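Local coordinates for p22 protein (Trypanosoma brucei, PDB 3JV1), which acts as an accessory factor for RNA editing specific to the cytochrome oxidase subunit II transcript and belongs to the Mam33 family, at residues A[36-41]-A[159-164]. Numbering follows the deposited sequence.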
loop_
_atom_site.group_PDB
_atom_site.type_symbol
_atom_site.label_atom_id
_atom_site.label_comp_id
_atom_site.label_asym_id
_atom_site.label_seq_id
_atom_site.Cartn_x
_atom_site.Cartn_y
_atom_site.Cartn_z
ATOM N N ILE A 36 -11.361 24.084 7.817
ATOM C CA ILE A 36 -10.218 23.193 7.850
ATOM C C ILE A 36 -10.242 22.252 9.040
ATOM O O ILE A 36 -10.527 22.642 10.168
ATOM C CB ILE A 36 -8.888 23.966 7.814
ATOM C CG1 ILE A 36 -7.731 22.974 7.694
ATOM C CG2 ILE A 36 -8.739 24.824 9.049
ATOM C CD1 ILE A 36 -6.501 23.553 7.029
ATOM N N ASP A 37 -9.957 20.991 8.752
ATOM C CA ASP A 37 -9.948 19.945 9.750
ATOM C C ASP A 37 -8.501 19.519 9.946
ATOM O O ASP A 37 -8.004 18.631 9.251
ATOM C CB ASP A 37 -10.824 18.790 9.250
ATOM C CG ASP A 37 -10.719 17.550 10.103
ATOM O OD1 ASP A 37 -10.820 17.661 11.342
ATOM O OD2 ASP A 37 -10.548 16.456 9.520
ATOM N N ARG A 38 -7.826 20.188 10.880
ATOM C CA ARG A 38 -6.426 19.910 11.194
ATOM C C ARG A 38 -6.201 19.886 12.701
ATOM O O ARG A 38 -6.598 20.805 13.419
ATOM C CB ARG A 38 -5.514 20.966 10.551
ATOM C CG ARG A 38 -4.011 20.774 10.802
ATOM C CD ARG A 38 -3.545 21.497 12.057
ATOM N NE ARG A 38 -2.141 21.227 12.359
ATOM C CZ ARG A 38 -1.488 21.732 13.404
ATOM N NH1 ARG A 38 -2.109 22.541 14.256
ATOM N NH2 ARG A 38 -0.211 21.423 13.605
ATOM N N LYS A 39 -5.574 18.817 13.174
ATOM C CA LYS A 39 -5.272 18.663 14.592
ATOM C C LYS A 39 -3.775 18.456 14.767
ATOM O O LYS A 39 -3.127 17.851 13.919
ATOM C CB LYS A 39 -6.018 17.462 15.182
ATOM C CG LYS A 39 -7.518 17.661 15.326
ATOM C CD LYS A 39 -8.301 16.798 14.352
ATOM C CE LYS A 39 -8.089 15.322 14.636
ATOM N NZ LYS A 39 -8.997 14.473 13.814
ATOM N N PRO A 40 -3.207 18.967 15.867
ATOM C CA PRO A 40 -1.772 18.814 16.126
ATOM C C PRO A 40 -1.384 17.341 16.005
ATOM O O PRO A 40 -2.094 16.471 16.510
ATOM C CB PRO A 40 -1.629 19.319 17.558
ATOM C CG PRO A 40 -2.704 20.366 17.653
ATOM C CD PRO A 40 -3.868 19.704 16.961
ATOM N N GLY A 41 -0.276 17.059 15.325
ATOM C CA GLY A 41 0.162 15.679 15.182
ATOM C C GLY A 41 -0.425 14.936 13.994
ATOM O O GLY A 41 -0.011 13.817 13.697
ATOM N N ASP A 159 0.649 24.649 0.641
ATOM C CA ASP A 159 2.085 24.541 0.907
ATOM C C ASP A 159 2.414 25.322 2.165
ATOM O O ASP A 159 3.075 24.818 3.073
ATOM C CB ASP A 159 2.921 25.110 -0.245
ATOM C CG ASP A 159 2.979 24.188 -1.445
ATOM O OD1 ASP A 159 3.111 22.960 -1.250
ATOM O OD2 ASP A 159 2.913 24.696 -2.588
ATOM N N GLN A 160 1.956 26.568 2.203
ATOM C CA GLN A 160 2.188 27.428 3.356
ATOM C C GLN A 160 1.640 26.825 4.648
ATOM O O GLN A 160 2.334 26.799 5.667
ATOM C CB GLN A 160 1.567 28.805 3.121
ATOM C CG GLN A 160 2.471 29.779 2.383
ATOM C CD GLN A 160 1.768 31.086 2.040
ATOM O OE1 GLN A 160 1.057 31.663 2.864
ATOM N NE2 GLN A 160 1.977 31.565 0.817
ATOM N N PHE A 161 0.402 26.338 4.616
ATOM C CA PHE A 161 -0.172 25.750 5.819
ATOM C C PHE A 161 0.585 24.486 6.242
ATOM O O PHE A 161 0.809 24.259 7.423
ATOM C CB PHE A 161 -1.652 25.407 5.620
ATOM C CG PHE A 161 -2.383 25.183 6.908
ATOM C CD1 PHE A 161 -2.803 26.264 7.676
ATOM C CD2 PHE A 161 -2.591 23.900 7.393
ATOM C CE1 PHE A 161 -3.419 26.071 8.908
ATOM C CE2 PHE A 161 -3.203 23.692 8.626
ATOM C CZ PHE A 161 -3.617 24.781 9.386
ATOM N N SER A 162 0.970 23.668 5.271
ATOM C CA SER A 162 1.701 22.437 5.558
ATOM C C SER A 162 3.037 22.713 6.230
ATOM O O SER A 162 3.428 21.996 7.141
ATOM C CB SER A 162 1.931 21.636 4.272
ATOM O OG SER A 162 0.729 21.034 3.818
ATOM N N LEU A 163 3.740 23.744 5.772
ATOM C CA LEU A 163 5.029 24.091 6.357
ATOM C C LEU A 163 4.852 24.542 7.793
ATOM O O LEU A 163 5.600 24.139 8.687
ATOM C CB LEU A 163 5.700 25.212 5.568
ATOM C CG LEU A 163 6.320 24.851 4.223
ATOM C CD1 LEU A 163 6.878 26.113 3.597
ATOM C CD2 LEU A 163 7.417 23.803 4.404
ATOM N N TRP A 164 3.851 25.381 8.013
ATOM C CA TRP A 164 3.584 25.882 9.346
ATOM C C TRP A 164 3.186 24.766 10.308
ATOM O O TRP A 164 3.668 24.721 11.437
ATOM C CB TRP A 164 2.490 26.942 9.291
ATOM C CG TRP A 164 2.016 27.355 10.632
ATOM C CD1 TRP A 164 2.568 28.298 11.445
ATOM C CD2 TRP A 164 0.916 26.796 11.349
ATOM N NE1 TRP A 164 1.880 28.360 12.631
ATOM C CE2 TRP A 164 0.860 27.447 12.598
ATOM C CE3 TRP A 164 -0.028 25.802 11.057
ATOM C CZ2 TRP A 164 -0.110 27.140 13.561
ATOM C CZ3 TRP A 164 -0.989 25.495 12.012
ATOM C CH2 TRP A 164 -1.022 26.164 13.250
#
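Ile36 and Arg38 pack against the aromatic rings of Phe161 and Trp164 in a contact made by side chains, between the short first strand 35-37, with the loop that follows it, and the long C-terminal helix 152-181. Ile36 reaches the buried Phe161 from the opposite direction and sets its terminal methyl over one ring face: CD1 lies 3.9 Å from the centroid of the Phe161 ring, a CH-pi contact. With CG1 anti to the backbone N (chi1 -174°), the longer branch of isoleucine carries its apolar methyl out to the ring, a suitable partner for an aromatic face. Trp164, three residues further along the helix, brings CE3 over the other face of Phe161. Arg38 meets the ring at its edge, where CG lies in the ring plane, 3.7 Å from Phe161 CE2. Its chain then bends at chi2 (-90°) and runs past Phe161 to Trp164. There Arg38 NH1 comes within 3.9 Å of Trp164 CZ3, which sits over one face of the guanidinium, toward its rim; the two planes are inclined by 54°. Pro40 CA lies near the rim of the opposite face, so the guanidinium has its own loop on one side and the tilted indole on the other. Arginine fits both demands, its methylenes lying against Phe161 while NH2 forms a salt bridge with Asp169 on the same helix. Asp169 also accepts a hydrogen bond from Gly41 N. Together these contacts pack the C-terminal helix against the first strand of an antiparallel sheet, a joining characteristic of the Mam33 (mitochondrial glycoprotein) fold.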